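Local coordinates for protein ABC-type amino acid transport system, permease component (PDB 4YMU) that probably carries amino acids across the cell membrane as the transmembrane subunit of an ABC transporter, and binds arginine, at residues I20-L25 with V155-S160; T26-T31 with A90-L95. One frame throughout, in Å; residues are numbered along the deposited sequence.

Overall arrangement
Helix 12-44 is common to both contacts: its residues 20-25 meet residues 155-160 of helix 129-160 in interaction 1, and the next six, 26-31, meet helix 87-112 in interaction 2. The two centres lie about 8 Å apart and the contacts touch directly. Met156 CE reaches Leu95 O at 3.3 Å, and Ser160 OG lies 3.3 Å from Thr26 OG1. Interaction 1 runs into the arginine pocket through Val155, Met156 and Glu159. Interaction 2 stands one layer back, the side chain of Leu95 being about 7 Å from a bound arginine, with Met156 packed against Leu95 on one hand and a bound arginine on the other.

Interaction 1: I20-L25 with V155-S160; sequences IMTLKL and VMLKES. With ARG (arginine), chain J; ARG (arginine), chain I.
Thr22 and Leu25 meet Ser160 and Leu157 by van der Waals contact, with no hydrogen bond from one segment to the other. The Thr22 methyl, CG2, does the touching: it lies 3.6 Å from Ser160 OG and 4.1 Å from Leu157 CD2. With CG2 anti to the backbone N, OG1 is left beside that N (chi1 -73°), where it accepts a bond from Leu171 N. One turn on, Leu25 sets a single branch, CD1, 3.6 Å from Ser160 CB.

The hydrogen bonds run along helix 155-160 and to the ligands. Ser160 OG turns back to Leu157 O at 2.8 Å; the donor is tilted 26° from the carbonyl plane, and the bond holds the hydroxyl near the Thr22 methyl. Val155, Met156 and Glu159 belong to the arginine pocket, so helix 129-160 presents one side to the pocket and another to helix 12-44. Glu159 OE2 takes the amino N of the chain J arginine at 2.7 Å and that of the chain I arginine at 2.9 Å, and Glu159 OE2 of the second subunit also bonds both. Met156 SD rests 3.5 Å from NH1 of the chain I arginine.

The segment axes cross at 118°. Helix 186-214 closes over the contact, with Tyr196 against Thr22 and both Met199 and Phe203 against Leu157, while helix 87-112 packs on Leu25 and Met156.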
loop_
_atom_site.group_PDB
_atom_site.type_symbol
_atom_site.label_atom_id
_atom_site.label_comp_id
_atom_site.label_asym_id
_atom_site.label_seq_id
_atom_site.Cartn_x
_atom_site.Cartn_y
_atom_site.Cartn_z
ATOM N N ILE C 20 21.818 9.291 30.392
ATOM C CA ILE C 20 20.804 10.220 30.865
ATOM C C ILE C 20 20.825 11.512 30.059
ATOM O O ILE C 20 19.790 12.123 29.808
ATOM C CB ILE C 20 20.989 10.518 32.356
ATOM C CG1 ILE C 20 20.713 9.265 33.181
ATOM C CG2 ILE C 20 20.101 11.670 32.804
ATOM C CD1 ILE C 20 20.592 9.542 34.660
ATOM N N MET C 21 22.013 11.913 29.633
ATOM C CA MET C 21 22.174 13.153 28.888
ATOM C C MET C 21 21.693 12.961 27.447
ATOM O O MET C 21 21.101 13.862 26.856
ATOM C CB MET C 21 23.631 13.622 28.934
ATOM C CG MET C 21 23.809 15.117 29.135
ATOM S SD MET C 21 23.420 15.693 30.808
ATOM C CE MET C 21 23.160 17.445 30.540
ATOM N N THR C 22 21.956 11.791 26.872
ATOM C CA THR C 22 21.433 11.509 25.541
ATOM C C THR C 22 19.907 11.567 25.582
ATOM O O THR C 22 19.287 12.189 24.722
ATOM C CB THR C 22 21.904 10.157 24.996
ATOM O OG1 THR C 22 23.290 10.238 24.634
ATOM C CG2 THR C 22 21.087 9.771 23.761
ATOM N N LEU C 23 19.321 10.960 26.614
ATOM C CA LEU C 23 17.871 10.997 26.849
ATOM C C LEU C 23 17.347 12.430 26.943
ATOM O O LEU C 23 16.425 12.812 26.217
ATOM C CB LEU C 23 17.523 10.255 28.141
ATOM C CG LEU C 23 17.102 8.788 28.071
ATOM C CD1 LEU C 23 17.970 8.022 27.099
ATOM C CD2 LEU C 23 17.186 8.160 29.451
ATOM N N LYS C 24 17.927 13.198 27.863
ATOM C CA LYS C 24 17.544 14.591 28.104
ATOM C C LYS C 24 17.587 15.439 26.830
ATOM O O LYS C 24 16.651 16.181 26.525
ATOM C CB LYS C 24 18.466 15.193 29.172
ATOM C CG LYS C 24 18.313 16.691 29.381
ATOM C CD LYS C 24 19.437 17.249 30.258
ATOM C CE LYS C 24 19.290 18.755 30.497
ATOM N NZ LYS C 24 20.457 19.371 31.221
ATOM N N LEU C 25 18.681 15.308 26.088
ATOM C CA LEU C 25 18.861 16.000 24.818
ATOM C C LEU C 25 17.756 15.660 23.802
ATOM O O LEU C 25 17.082 16.553 23.277
ATOM C CB LEU C 25 20.226 15.631 24.231
ATOM C CG LEU C 25 21.012 16.645 23.391
ATOM C CD1 LEU C 25 21.585 15.952 22.167
ATOM C CD2 LEU C 25 20.202 17.874 22.993
ATOM N N VAL C 155 14.910 7.367 16.051
ATOM C CA VAL C 155 15.933 7.758 15.091
ATOM C C VAL C 155 16.800 8.892 15.660
ATOM O O VAL C 155 18.029 8.909 15.487
ATOM C CB VAL C 155 15.295 8.221 13.775
ATOM C CG1 VAL C 155 16.335 8.841 12.860
ATOM C CG2 VAL C 155 14.634 7.052 13.086
ATOM N N MET C 156 16.151 9.826 16.349
ATOM C CA MET C 156 16.827 10.981 16.899
ATOM C C MET C 156 17.793 10.634 18.029
ATOM O O MET C 156 18.713 11.392 18.283
ATOM C CB MET C 156 15.803 12.011 17.368
ATOM C CG MET C 156 15.163 12.779 16.235
ATOM S SD MET C 156 16.351 13.828 15.363
ATOM C CE MET C 156 16.262 15.276 16.410
ATOM N N LEU C 157 17.573 9.508 18.707
ATOM C CA LEU C 157 18.505 9.027 19.729
ATOM C C LEU C 157 19.849 8.787 19.077
ATOM O O LEU C 157 20.881 9.276 19.541
ATOM C CB LEU C 157 18.012 7.726 20.365
ATOM C CG LEU C 157 16.914 7.880 21.419
ATOM C CD1 LEU C 157 16.587 6.538 22.048
ATOM C CD2 LEU C 157 17.332 8.882 22.491
ATOM N N LYS C 158 19.836 8.022 17.999
ATOM C CA LYS C 158 21.054 7.806 17.252
ATOM C C LYS C 158 21.580 9.151 16.748
ATOM O O LYS C 158 22.771 9.448 16.870
ATOM C CB LYS C 158 20.805 6.838 16.094
ATOM C CG LYS C 158 20.412 5.447 16.552
ATOM C CD LYS C 158 20.446 4.434 15.408
ATOM C CE LYS C 158 19.363 4.723 14.368
ATOM N NZ LYS C 158 19.568 3.930 13.110
ATOM N N GLU C 159 20.685 9.986 16.236
ATOM C CA GLU C 159 21.115 11.248 15.654
ATOM C C GLU C 159 21.846 12.176 16.637
ATOM O O GLU C 159 22.775 12.875 16.243
ATOM C CB GLU C 159 19.946 11.973 14.988
ATOM C CG GLU C 159 19.462 11.307 13.701
ATOM C CD GLU C 159 20.486 11.349 12.575
ATOM O OE1 GLU C 159 21.393 12.196 12.618
ATOM O OE2 GLU C 159 20.384 10.544 11.630
ATOM N N SER C 160 21.418 12.161 17.899
ATOM C CA SER C 160 21.885 13.090 18.914
ATOM C C SER C 160 23.352 12.836 19.297
ATOM O O SER C 160 24.016 13.719 19.825
ATOM C CB SER C 160 21.008 12.987 20.154
ATOM O OG SER C 160 21.260 11.764 20.819
HETATM N N ARG J . 22.551 9.010 11.078
HETATM C CA ARG J . 21.779 7.839 11.485
HETATM C C ARG J . 22.629 6.868 12.294
HETATM O O ARG J . 22.081 5.986 12.969
HETATM C CB ARG J . 21.198 7.114 10.262
HETATM C CG ARG J . 22.229 6.398 9.404
HETATM C CD ARG J . 21.605 5.911 8.123
HETATM N NE ARG J . 22.493 5.029 7.368
HETATM C CZ ARG J . 22.248 4.610 6.128
HETATM N NH1 ARG J . 21.143 5.000 5.505
HETATM N NH2 ARG J . 23.101 3.805 5.513
HETATM O OXT ARG J . 23.866 6.929 12.275
HETATM N N ARG I . 21.707 11.927 9.488
HETATM C CA ARG I . 20.883 12.355 8.357
HETATM C C ARG I . 21.079 13.826 8.031
HETATM O O ARG I . 20.582 14.311 7.006
HETATM C CB ARG I . 19.401 12.121 8.634
HETATM C CG ARG I . 18.799 13.028 9.674
HETATM C CD ARG I . 17.397 12.549 10.016
HETATM N NE ARG I . 16.672 13.494 10.854
HETATM C CZ ARG I . 15.520 13.225 11.454
HETATM N NH1 ARG I . 14.930 14.151 12.200
HETATM N NH2 ARG I . 14.962 12.027 11.316
HETATM O OXT ARG I . 21.711 14.553 8.798
#

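Interaction 2: T26-T31 with A90-L95; sequences TFLAVT and AGVSAL
Leu28 and Ala29 on helix 12-44 press against Val92 and Leu95 on helix 87-112 with no hydrogen bond across, mostly methyl against methyl. Leu28 can be followed outward from CB. The chain leaves with CG anti to the backbone N (chi1 -180°), which carries it across toward the neighbouring helix. CG itself already comes up to Val92 CG1, at 4.2 Å. Beyond it the CD2 branch crosses the forked valine at a slant, 3.8 Å from Val92 CG2 and a little farther from CG1, so the leucine tip meets both valine methyls.

Ala29 makes the closer approach of backbones. Its short side chain points at the other helix, and CB sits 3.5 Å from Leu95 CB and 4.0 Å from Val92 O, touching the root of one residue and the carbonyl of another. This is close helix-helix packing at a small residue, between two helices of the permease domain: Ala29 CA and Val92 CA are 5.1 Å apart, and the segment axes approach to 8.3 Å. Those axes run in broadly the same direction, inclined at 39°.

On helix 12-44, Thr31 OG1 gives a hydrogen bond to Phe27 O at 3.0 Å, from above the carbonyl plane and 43° out of it. The same oxygen also accepts Thr31 N. The OG1 bond pairs the hydroxyl within a helix predicted to span the membrane.

Leu95 also packs on Met156 of helix 129-160 and on Leu67 of helix 67-75, the latter a pocket residue. Farther round helix 87-112, Ala94 leans on Leu71 and Ser93 on Ile74, placing this helix between helices 12-44 and 67-75.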
loop_
_atom_site.group_PDB
_atom_site.type_symbol
_atom_site.label_atom_id
_atom_site.label_comp_id
_atom_site.label_asym_id
_atom_site.label_seq_id
_atom_site.Cartn_x
_atom_site.Cartn_y
_atom_site.Cartn_z
ATOM N N THR C 26 17.583 14.366 23.541
ATOM C CA THR C 26 16.703 13.890 22.478
ATOM C C THR C 26 15.235 14.185 22.767
ATOM O O THR C 26 14.509 14.660 21.899
ATOM C CB THR C 26 16.879 12.377 22.245
ATOM O OG1 THR C 26 18.274 12.050 22.239
ATOM C CG2 THR C 26 16.270 11.959 20.916
ATOM N N PHE C 27 14.813 13.898 23.993
ATOM C CA PHE C 27 13.480 14.233 24.461
ATOM C C PHE C 27 13.128 15.692 24.210
ATOM O O PHE C 27 12.137 15.999 23.554
ATOM C CB PHE C 27 13.398 13.985 25.958
ATOM C CG PHE C 27 12.264 13.108 26.362
ATOM C CD1 PHE C 27 11.011 13.648 26.615
ATOM C CD2 PHE C 27 12.447 11.736 26.493
ATOM C CE1 PHE C 27 9.955 12.833 26.994
ATOM C CE2 PHE C 27 11.401 10.911 26.869
ATOM C CZ PHE C 27 10.151 11.461 27.123
ATOM N N LEU C 28 13.934 16.592 24.749
ATOM C CA LEU C 28 13.670 18.024 24.633
ATOM C C LEU C 28 13.638 18.489 23.175
ATOM O O LEU C 28 12.792 19.302 22.797
ATOM C CB LEU C 28 14.706 18.821 25.436
ATOM C CG LEU C 28 14.582 20.346 25.436
ATOM C CD1 LEU C 28 13.203 20.788 25.924
ATOM C CD2 LEU C 28 15.683 20.971 26.301
ATOM N N ALA C 29 14.552 17.969 22.361
ATOM C CA ALA C 29 14.639 18.388 20.968
ATOM C C ALA C 29 13.405 17.918 20.217
ATOM O O ALA C 29 12.680 18.720 19.612
ATOM C CB ALA C 29 15.894 17.834 20.322
ATOM N N VAL C 30 13.157 16.614 20.300
ATOM C CA VAL C 30 12.015 16.002 19.644
ATOM C C VAL C 30 10.711 16.663 20.092
ATOM O O VAL C 30 9.859 16.963 19.256
ATOM C CB VAL C 30 11.977 14.486 19.874
ATOM C CG1 VAL C 30 10.660 13.915 19.386
ATOM C CG2 VAL C 30 13.145 13.820 19.148
ATOM N N THR C 31 10.558 16.881 21.399
ATOM C CA THR C 31 9.387 17.582 21.924
ATOM C C THR C 31 9.195 18.937 21.255
ATOM O O THR C 31 8.102 19.265 20.797
ATOM C CB THR C 31 9.476 17.802 23.437
ATOM O OG1 THR C 31 9.236 16.567 24.115
ATOM C CG2 THR C 31 8.431 18.802 23.886
ATOM N N ALA C 90 22.911 24.630 21.781
ATOM C CA ALA C 90 23.228 24.457 20.366
ATOM C C ALA C 90 22.650 23.137 19.837
ATOM O O ALA C 90 21.961 23.122 18.813
ATOM C CB ALA C 90 24.720 24.516 20.136
ATOM N N GLY C 91 22.934 22.045 20.546
ATOM C CA GLY C 91 22.460 20.723 20.175
ATOM C C GLY C 91 20.943 20.673 20.143
ATOM O O GLY C 91 20.357 20.271 19.139
ATOM N N VAL C 92 20.316 21.112 21.232
ATOM C CA VAL C 92 18.864 21.169 21.331
ATOM C C VAL C 92 18.250 21.937 20.171
ATOM O O VAL C 92 17.325 21.452 19.528
ATOM C CB VAL C 92 18.407 21.837 22.645
ATOM C CG1 VAL C 92 16.945 22.261 22.554
ATOM C CG2 VAL C 92 18.632 20.914 23.830
ATOM N N SER C 93 18.777 23.127 19.899
ATOM C CA SER C 93 18.281 23.951 18.800
ATOM C C SER C 93 18.357 23.246 17.454
ATOM O O SER C 93 17.380 23.215 16.690
ATOM C CB SER C 93 19.096 25.238 18.714
ATOM O OG SER C 93 18.862 26.033 19.857
ATOM N N ALA C 94 19.535 22.690 17.175
ATOM C CA ALA C 94 19.810 22.095 15.885
ATOM C C ALA C 94 18.907 20.878 15.670
ATOM O O ALA C 94 18.231 20.765 14.644
ATOM C CB ALA C 94 21.275 21.721 15.782
ATOM N N LEU C 95 18.906 19.983 16.655
ATOM C CA LEU C 95 18.100 18.775 16.624
ATOM C C LEU C 95 16.603 19.095 16.531
ATOM O O LEU C 95 15.891 18.482 15.746
ATOM C CB LEU C 95 18.369 17.932 17.867
ATOM C CG LEU C 95 19.735 17.278 17.974
ATOM C CD1 LEU C 95 19.752 16.341 19.157
ATOM C CD2 LEU C 95 20.048 16.522 16.704
#